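Local structure of beta-lactamase Mb2281c (3I7J) at residues G8-P13 with L257-A262; P212-E217 with G225-S230; F233-P238 with A262-V267. The protein probably acts as a serine hydrolase of the beta-lactamase and penicillin-binding-protein family, cleaving a beta-lactam or another ester or amide substrate. All blocks are in the same frame, centred on the assembly; numbering follows the deposited sequence.

Contact 1 of 3, residues G8-P13 with L257-A262; sequences GGWPVP and LDLWPA
L259 and W260, consecutive residues of the C-terminal helix, receive the indole of W10 from the loop that precedes strand 15-21, and the contact divides into apolar, aromatic and water-mediated parts. The apolar part is a CH-pi contact. CD1 of L259 stands 3.7 Å from the centroid of the five-membered ring of W10, only 8° off the ring normal, so the methyl sits squarely over that end of one indole face. L259 reaches this place with CG anti to its carbonyl carbon (chi1 -62°) and the chain then extended, while its CB lies farther along the indole, near CE2 and CZ2 of W10. The same methyl also touches the proline ring of P11, CD of P11 lying 3.8 Å from CD1 of L259.

The aromatic part is a glancing one. The six-membered ring of W10 and the five-membered ring of W260 are inclined by 30° and so displaced that little of either lies over the other. Contact is made where CH2 of W10 comes within 3.4 Å of CD1 of W260, while CZ3 of W10 lies alongside NE1 of the same indole.

Polar contact is left to a water. It accepts the N-H of W10 NE1 at 3.3 Å and donates to the carbonyl O of L259 at 3.0 Å, bridging indole and helix backbone without a direct bond. Behind the contact, W10 rests on V246 and T248 of strand 242-248, and R250 binds the carbonyl of P11.

Dispersion and shape thus do most of the joining of this loop to the helix, whereas the single water takes up the indole N-H and may help fix how W10 is turned.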
loop_
_atom_site.group_PDB
_atom_site.type_symbol
_atom_site.label_atom_id
_atom_site.label_comp_id
_atom_site.label_asym_id
_atom_site.label_seq_id
_atom_site.Cartn_x
_atom_site.Cartn_y
_atom_site.Cartn_z
ATOM N N GLY A 8 6.810 -8.607 21.120
ATOM C CA GLY A 8 6.331 -9.310 22.298
ATOM C C GLY A 8 5.903 -8.371 23.408
ATOM O O GLY A 8 5.104 -8.741 24.265
ATOM N N GLY A 9 6.430 -7.151 23.394
ATOM C CA GLY A 9 6.075 -6.189 24.420
ATOM C C GLY A 9 5.034 -5.189 23.963
ATOM O O GLY A 9 4.707 -4.257 24.696
ATOM N N TRP A 10 4.509 -5.372 22.754
ATOM C CA TRP A 10 3.494 -4.459 22.225
ATOM C C TRP A 10 2.134 -4.693 22.859
ATOM O O TRP A 10 1.745 -5.830 23.125
ATOM C CB TRP A 10 3.367 -4.615 20.706
ATOM C CG TRP A 10 4.387 -3.852 19.916
ATOM C CD1 TRP A 10 5.609 -3.424 20.350
ATOM C CD2 TRP A 10 4.301 -3.485 18.534
ATOM N NE1 TRP A 10 6.291 -2.818 19.325
ATOM C CE2 TRP A 10 5.512 -2.842 18.197
ATOM C CE3 TRP A 10 3.317 -3.640 17.544
ATOM C CZ2 TRP A 10 5.771 -2.355 16.907
ATOM C CZ3 TRP A 10 3.574 -3.155 16.265
ATOM C CH2 TRP A 10 4.792 -2.520 15.959
ATOM N N PRO A 11 1.395 -3.608 23.117
ATOM C CA PRO A 11 0.067 -3.697 23.721
ATOM C C PRO A 11 -1.000 -4.073 22.694
ATOM O O PRO A 11 -1.939 -3.315 22.456
ATOM C CB PRO A 11 -0.138 -2.296 24.285
ATOM C CG PRO A 11 0.547 -1.444 23.263
ATOM C CD PRO A 11 1.835 -2.203 23.024
ATOM N N VAL A 12 -0.848 -5.246 22.088
ATOM C CA VAL A 12 -1.792 -5.729 21.087
ATOM C C VAL A 12 -2.141 -7.193 21.381
ATOM O O VAL A 12 -1.331 -7.926 21.930
ATOM C CB VAL A 12 -1.180 -5.648 19.671
ATOM C CG1 VAL A 12 -0.708 -4.233 19.392
ATOM C CG2 VAL A 12 -0.024 -6.633 19.554
ATOM N N PRO A 13 -3.356 -7.631 21.014
ATOM C CA PRO A 13 -3.804 -9.012 21.244
ATOM C C PRO A 13 -2.946 -10.043 20.505
ATOM O O PRO A 13 -2.826 -11.188 20.937
ATOM C CB PRO A 13 -5.247 -8.994 20.741
ATOM C CG PRO A 13 -5.672 -7.566 20.967
ATOM C CD PRO A 13 -4.456 -6.809 20.478
ATOM N N LEU A 257 1.827 5.287 17.496
ATOM C CA LEU A 257 2.543 6.503 17.113
ATOM C C LEU A 257 4.058 6.496 17.337
ATOM O O LEU A 257 4.806 7.019 16.511
ATOM C CB LEU A 257 1.908 7.720 17.799
ATOM C CG LEU A 257 0.439 8.002 17.427
ATOM C CD1 LEU A 257 -0.001 9.335 18.041
ATOM C CD2 LEU A 257 0.292 8.064 15.909
ATOM N N ASP A 258 4.526 5.910 18.434
ATOM C CA ASP A 258 5.964 5.867 18.669
ATOM C C ASP A 258 6.562 4.496 18.363
ATOM O O ASP A 258 7.712 4.391 17.925
ATOM C CB ASP A 258 6.289 6.266 20.110
ATOM C CG ASP A 258 6.008 7.735 20.381
ATOM O OD1 ASP A 258 6.414 8.584 19.560
ATOM O OD2 ASP A 258 5.385 8.049 21.412
ATOM N N LEU A 259 5.778 3.446 18.575
ATOM C CA LEU A 259 6.255 2.091 18.326
ATOM C C LEU A 259 6.561 1.799 16.863
ATOM O O LEU A 259 7.599 1.208 16.542
ATOM C CB LEU A 259 5.246 1.063 18.842
ATOM C CG LEU A 259 4.943 1.066 20.340
ATOM C CD1 LEU A 259 4.011 -0.092 20.667
ATOM C CD2 LEU A 259 6.239 0.935 21.134
ATOM N N TRP A 260 5.670 2.200 15.967
ATOM C CA TRP A 260 5.901 1.928 14.554
ATOM C C TRP A 260 7.206 2.522 14.040
ATOM O O TRP A 260 7.988 1.833 13.403
ATOM C CB TRP A 260 4.693 2.388 13.734
ATOM C CG TRP A 260 3.539 1.421 13.860
ATOM C CD1 TRP A 260 3.448 0.354 14.714
ATOM C CD2 TRP A 260 2.337 1.414 13.083
ATOM N NE1 TRP A 260 2.264 -0.319 14.508
ATOM C CE2 TRP A 260 1.567 0.308 13.509
ATOM C CE3 TRP A 260 1.839 2.229 12.061
ATOM C CZ2 TRP A 260 0.323 0.002 12.948
ATOM C CZ3 TRP A 260 0.600 1.926 11.503
ATOM C CH2 TRP A 260 -0.140 0.820 11.946
ATOM N N PRO A 261 7.461 3.805 14.320
ATOM C CA PRO A 261 8.708 4.422 13.854
ATOM C C PRO A 261 9.930 3.762 14.512
ATOM O O PRO A 261 10.967 3.565 13.877
ATOM C CB PRO A 261 8.548 5.883 14.278
ATOM C CG PRO A 261 7.053 6.079 14.245
ATOM C CD PRO A 261 6.555 4.818 14.890
ATOM N N ALA A 262 9.790 3.412 15.787
ATOM C CA ALA A 262 10.872 2.788 16.532
ATOM C C ALA A 262 11.280 1.436 15.972
ATOM O O ALA A 262 12.471 1.155 15.832
ATOM C CB ALA A 262 10.481 2.641 18.008
HETATM O O HOH W 1 8.570 -0.554 18.786
#

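Contact 2 of 3, residues P212-E217 with G225-S230; sequences PHWTGE and GHFGQS
W214 and F227 meet as two inclined aromatic side chains, the one from an irregular loop and the other from strand 224-228. Their planes stand at 41°, an intermediate tilt. The nearest approach is 3.4 Å, from CD1 of W214 to CD1 of F227. The stem of the phenylalanine contributes as well: CB of F227 lies over the indole face, 4.1 Å from the centroid of the five-membered ring of W214. Farther along the indole, CH2 of W214 comes up against the strand backbone, 3.4 Å from N of H226, and also approaches G225. Both CG atoms occupy the slot between backbone N and carbonyl carbon (chi1 48° in W214, 80° in F227), which turns each ring back across its own main chain.

In the next shell, CG2 of T215 lies on the indole face opposite F227, so the ring is sandwiched between its own loop and the strand. NE1 of W214 is hydrogen-bonded to the carboxylate of E205 on the edge strand 205-206, which probably helps fix the indole's rotation. F227 is backed in turn by F233 and F252.

The CB of H226 points away from W214, toward the other side of the sheet. There ND1 of H226 donates to O of F227 over 3.2 Å, and the ring touches S40 and K43, which fit the SxxK pattern of this family. H226-F227-G228 resembles the HxG variant of the family's third motif, beside the probable active site.

The chemistry implies a division of labour between neighbouring residues: F227 and W214 form a largely apolar backing behind the strand, while H226 presents a polar ring, itself held by a backbone carbonyl, to the probable catalytic side.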
loop_
_atom_site.group_PDB
_atom_site.type_symbol
_atom_site.label_atom_id
_atom_site.label_comp_id
_atom_site.label_asym_id
_atom_site.label_seq_id
_atom_site.Cartn_x
_atom_site.Cartn_y
_atom_site.Cartn_z
ATOM N N PRO A 212 4.548 14.185 11.589
ATOM C CA PRO A 212 4.959 12.851 12.036
ATOM C C PRO A 212 4.551 11.829 10.975
ATOM O O PRO A 212 3.775 12.154 10.076
ATOM C CB PRO A 212 4.195 12.685 13.342
ATOM C CG PRO A 212 2.912 13.385 13.048
ATOM C CD PRO A 212 3.366 14.648 12.335
ATOM N N HIS A 213 5.067 10.606 11.073
ATOM C CA HIS A 213 4.752 9.565 10.089
ATOM C C HIS A 213 4.786 8.183 10.734
ATOM O O HIS A 213 5.246 8.036 11.866
ATOM C CB HIS A 213 5.765 9.614 8.935
ATOM C CG HIS A 213 5.287 8.945 7.680
ATOM N ND1 HIS A 213 4.201 9.402 6.968
ATOM C CD2 HIS A 213 5.743 7.856 7.016
ATOM C CE1 HIS A 213 4.008 8.623 5.917
ATOM N NE2 HIS A 213 4.929 7.679 5.923
ATOM N N TRP A 214 4.302 7.170 10.022
ATOM C CA TRP A 214 4.303 5.818 10.566
ATOM C C TRP A 214 5.629 5.101 10.335
ATOM O O TRP A 214 5.939 4.140 11.040
ATOM C CB TRP A 214 3.140 4.995 9.992
ATOM C CG TRP A 214 2.983 5.077 8.500
ATOM C CD1 TRP A 214 2.377 6.074 7.787
ATOM C CD2 TRP A 214 3.445 4.119 7.542
ATOM N NE1 TRP A 214 2.433 5.791 6.438
ATOM C CE2 TRP A 214 3.084 4.599 6.263
ATOM C CE3 TRP A 214 4.134 2.900 7.641
ATOM C CZ2 TRP A 214 3.384 3.900 5.089
ATOM C CZ3 TRP A 214 4.433 2.206 6.474
ATOM C CH2 TRP A 214 4.057 2.711 5.215
ATOM N N THR A 215 6.416 5.558 9.359
ATOM C CA THR A 215 7.716 4.936 9.097
ATOM C C THR A 215 8.765 5.468 10.084
ATOM O O THR A 215 8.459 6.294 10.949
ATOM C CB THR A 215 8.212 5.199 7.644
ATOM O OG1 THR A 215 8.318 6.611 7.412
ATOM C CG2 THR A 215 7.253 4.592 6.634
ATOM N N GLY A 216 9.999 4.986 9.966
ATOM C CA GLY A 216 11.042 5.428 10.876
ATOM C C GLY A 216 11.680 6.738 10.455
ATOM O O GLY A 216 11.547 7.157 9.304
ATOM N N GLU A 217 12.370 7.391 11.386
ATOM C CA GLU A 217 13.035 8.655 11.094
ATOM C C GLU A 217 14.203 8.432 10.158
ATOM O O GLU A 217 14.711 9.375 9.555
ATOM C CB GLU A 217 13.556 9.310 12.371
ATOM C CG GLU A 217 12.482 9.858 13.279
ATOM C CD GLU A 217 13.060 10.742 14.369
ATOM O OE1 GLU A 217 13.991 10.285 15.070
ATOM O OE2 GLU A 217 12.583 11.891 14.525
ATOM N N GLY A 225 4.738 2.526 0.461
ATOM C CA GLY A 225 3.982 1.417 1.011
ATOM C C GLY A 225 2.604 1.865 1.462
ATOM O O GLY A 225 1.929 2.607 0.748
ATOM N N HIS A 226 2.183 1.443 2.648
ATOM C CA HIS A 226 0.862 1.818 3.130
ATOM C C HIS A 226 0.629 1.245 4.522
ATOM O O HIS A 226 1.229 0.235 4.888
ATOM C CB HIS A 226 -0.197 1.242 2.177
ATOM C CG HIS A 226 -1.284 2.203 1.798
ATOM N ND1 HIS A 226 -2.232 2.644 2.694
ATOM C CD2 HIS A 226 -1.597 2.773 0.609
ATOM C CE1 HIS A 226 -3.085 3.441 2.075
ATOM N NE2 HIS A 226 -2.723 3.537 0.808
ATOM N N PHE A 227 -0.218 1.899 5.312
ATOM C CA PHE A 227 -0.567 1.351 6.620
ATOM C C PHE A 227 -2.083 1.301 6.614
ATOM O O PHE A 227 -2.717 1.853 5.711
ATOM C CB PHE A 227 -0.015 2.192 7.791
ATOM C CG PHE A 227 -0.821 3.415 8.129
ATOM C CD1 PHE A 227 -0.682 4.584 7.388
ATOM C CD2 PHE A 227 -1.697 3.406 9.215
ATOM C CE1 PHE A 227 -1.400 5.732 7.723
ATOM C CE2 PHE A 227 -2.420 4.546 9.561
ATOM C CZ PHE A 227 -2.271 5.714 8.812
ATOM N N GLY A 228 -2.664 0.602 7.578
ATOM C CA GLY A 228 -4.112 0.493 7.635
ATOM C C GLY A 228 -4.626 0.734 9.036
ATOM O O GLY A 228 -3.878 0.590 10.004
ATOM N N GLN A 229 -5.900 1.098 9.145
ATOM C CA GLN A 229 -6.515 1.373 10.439
ATOM C C GLN A 229 -6.691 0.112 11.276
ATOM O O GLN A 229 -7.069 0.191 12.445
ATOM C CB GLN A 229 -7.878 2.052 10.250
ATOM C CG GLN A 229 -7.821 3.461 9.651
ATOM C CD GLN A 229 -7.103 4.461 10.549
ATOM O OE1 GLN A 229 -7.408 4.573 11.740
ATOM N NE2 GLN A 229 -6.158 5.199 9.979
ATOM N N SER A 230 -6.430 -1.046 10.680
ATOM C CA SER A 230 -6.546 -2.311 11.403
ATOM C C SER A 230 -5.262 -2.590 12.172
ATOM O O SER A 230 -5.112 -3.647 12.779
ATOM C CB SER A 230 -6.820 -3.464 10.437
ATOM O OG SER A 230 -8.164 -3.438 9.995
#

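Contact 3 of 3, residues F233-P238 with A262-V267; sequences FIWVDP and AISDAV
W235 and S264 mark the nearest backbone approach, with their CA atoms 9.1 Å apart. Strand 233-237 and helix 262-267 run roughly the same way, their directions differing by 35°, and their axes stay 11.7 Å apart at the closest. That spacing is bridged mainly by the large aromatic side chains of the strand.

The principal link is one hydrogen bond. NE1 of W235 donates to OG of S264 over 2.9 Å, with an N-H...O angle of 152° and the hydroxyl tilted somewhat out of the indole plane. The hydroxyl in turn bonds to the carbonyl O of W260, one turn back on the helix. S264 therefore serves as acceptor for the indole and as donor to its own helix, which places its proton toward W260 and is consistent with its torsion, OG beside the backbone N. Beside the bond, CB of S264 rests 4.1 Å from CZ2 of W235.

A helix lying on the face of an antiparallel sheet is the arrangement expected of the alpha/beta domain of serine beta-lactamases and penicillin-binding proteins. The two faces of the strand are divided accordingly: F233 and W235 point to helix 256-271, whereas I234 packs on L163 of helix 153-164.

F233 adds a looser apolar contact. CZ of F233 lies 4.5 Å from CG2 of I263, the methyl at the ring edge. The F233 ring also meets W260 edge-to-face. The carboxylate of D265 takes the backbone N-H groups of E217 and C218, tying the helix to the loop before strand 224-228.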
loop_
_atom_site.group_PDB
_atom_site.type_symbol
_atom_site.label_atom_id
_atom_site.label_comp_id
_atom_site.label_asym_id
_atom_site.label_seq_id
_atom_site.Cartn_x
_atom_site.Cartn_y
_atom_site.Cartn_z
ATOM N N PHE A 233 0.892 -2.541 8.509
ATOM C CA PHE A 233 1.532 -1.678 7.538
ATOM C C PHE A 233 2.625 -2.384 6.742
ATOM O O PHE A 233 3.076 -3.479 7.092
ATOM C CB PHE A 233 2.129 -0.430 8.219
ATOM C CG PHE A 233 3.389 -0.693 9.024
ATOM C CD1 PHE A 233 4.603 -0.983 8.396
ATOM C CD2 PHE A 233 3.363 -0.617 10.413
ATOM C CE1 PHE A 233 5.771 -1.191 9.147
ATOM C CE2 PHE A 233 4.521 -0.823 11.170
ATOM C CZ PHE A 233 5.727 -1.110 10.538
ATOM N N ILE A 234 3.039 -1.743 5.660
ATOM C CA ILE A 234 4.103 -2.271 4.842
ATOM C C ILE A 234 4.858 -1.118 4.208
ATOM O O ILE A 234 4.262 -0.192 3.664
ATOM C CB ILE A 234 3.573 -3.205 3.720
ATOM C CG1 ILE A 234 4.739 -3.634 2.814
ATOM C CG2 ILE A 234 2.506 -2.492 2.876
ATOM C CD1 ILE A 234 4.350 -4.692 1.770
ATOM N N TRP A 235 6.176 -1.148 4.337
ATOM C CA TRP A 235 6.992 -0.144 3.693
ATOM C C TRP A 235 8.165 -0.847 3.049
ATOM O O TRP A 235 8.613 -1.903 3.505
ATOM C CB TRP A 235 7.445 0.984 4.649
ATOM C CG TRP A 235 8.265 0.619 5.866
ATOM C CD1 TRP A 235 7.884 0.763 7.172
ATOM C CD2 TRP A 235 9.629 0.180 5.897
ATOM N NE1 TRP A 235 8.926 0.453 8.010
ATOM C CE2 TRP A 235 10.011 0.092 7.255
ATOM C CE3 TRP A 235 10.572 -0.141 4.911
ATOM C CZ2 TRP A 235 11.299 -0.309 7.654
ATOM C CZ3 TRP A 235 11.849 -0.539 5.305
ATOM C CH2 TRP A 235 12.199 -0.616 6.664
ATOM N N VAL A 236 8.618 -0.258 1.953
ATOM C CA VAL A 236 9.726 -0.771 1.167
ATOM C C VAL A 236 10.640 0.425 1.011
ATOM O O VAL A 236 10.204 1.478 0.559
ATOM C CB VAL A 236 9.238 -1.214 -0.230
ATOM C CG1 VAL A 236 10.370 -1.861 -1.011
ATOM C CG2 VAL A 236 8.060 -2.170 -0.083
ATOM N N ASP A 237 11.898 0.281 1.398
ATOM C CA ASP A 237 12.829 1.392 1.283
ATOM C C ASP A 237 13.831 1.036 0.184
ATOM O O ASP A 237 14.710 0.210 0.393
ATOM C CB ASP A 237 13.539 1.598 2.627
ATOM C CG ASP A 237 14.364 2.863 2.663
ATOM O OD1 ASP A 237 14.990 3.186 1.629
ATOM O OD2 ASP A 237 14.400 3.522 3.728
ATOM N N PRO A 238 13.703 1.650 -1.007
ATOM C CA PRO A 238 14.604 1.378 -2.134
ATOM C C PRO A 238 16.061 1.749 -1.878
ATOM O O PRO A 238 16.958 1.213 -2.522
ATOM C CB PRO A 238 14.019 2.215 -3.271
ATOM C CG PRO A 238 12.602 2.438 -2.871
ATOM C CD PRO A 238 12.691 2.650 -1.386
ATOM N N ALA A 262 9.790 3.412 15.787
ATOM C CA ALA A 262 10.872 2.788 16.532
ATOM C C ALA A 262 11.280 1.436 15.972
ATOM O O ALA A 262 12.471 1.155 15.832
ATOM C CB ALA A 262 10.481 2.641 18.008
ATOM N N ILE A 263 10.306 0.590 15.641
ATOM C CA ILE A 263 10.658 -0.723 15.106
ATOM C C ILE A 263 11.239 -0.578 13.700
ATOM O O ILE A 263 12.077 -1.375 13.278
ATOM C CB ILE A 263 9.451 -1.688 15.095
ATOM C CG1 ILE A 263 9.935 -3.096 14.750
ATOM C CG2 ILE A 263 8.394 -1.220 14.104
ATOM C CD1 ILE A 263 8.847 -4.144 14.862
ATOM N N SER A 264 10.811 0.463 12.994
ATOM C CA SER A 264 11.304 0.716 11.647
ATOM C C SER A 264 12.785 1.081 11.675
ATOM O O SER A 264 13.581 0.532 10.910
ATOM C CB SER A 264 10.499 1.841 10.992
ATOM O OG SER A 264 9.165 1.425 10.757
ATOM N N ASP A 265 13.162 1.998 12.561
ATOM C CA ASP A 265 14.563 2.397 12.641
ATOM C C ASP A 265 15.415 1.271 13.218
ATOM O O ASP A 265 16.592 1.137 12.868
ATOM C CB ASP A 265 14.718 3.682 13.459
ATOM C CG ASP A 265 14.085 4.884 12.768
ATOM O OD1 ASP A 265 14.189 4.978 11.527
ATOM O OD2 ASP A 265 13.489 5.730 13.462
ATOM N N ALA A 266 14.816 0.451 14.081
ATOM C CA ALA A 266 15.528 -0.679 14.662
ATOM C C ALA A 266 15.826 -1.670 13.539
ATOM O O ALA A 266 16.936 -2.195 13.431
ATOM C CB ALA A 266 14.679 -1.343 15.747
ATOM N N VAL A 267 14.831 -1.910 12.692
ATOM C CA VAL A 267 15.006 -2.823 11.571
ATOM C C VAL A 267 16.040 -2.286 10.569
ATOM O O VAL A 267 16.881 -3.039 10.085
ATOM C CB VAL A 267 13.645 -3.106 10.875
ATOM C CG1 VAL A 267 13.852 -3.750 9.512
ATOM C CG2 VAL A 267 12.825 -4.050 11.752
#

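How the contacts relate
From the N terminus, the loop 8-13 comes first, and its partner 257-262 lies almost at the other end, so contact 1 closes a loop over nearly the whole chain. Contact 2, between 212-217 and 225-230, is nested inside that loop and closes a short one of its own before contact 3 opens at 233-238. Contact 3 ends at 262-267 and so crosses contact 1, sharing A262 with it. Contacts 1 and 3 use successive turns of helix 256-271, while contacts 2 and 3 use adjacent antiparallel strands, paired by H226 O and I234 N. Together they tie the N-terminal loop, the sheet and the C-terminal helix, with W260 also touching W214, F227 and F233.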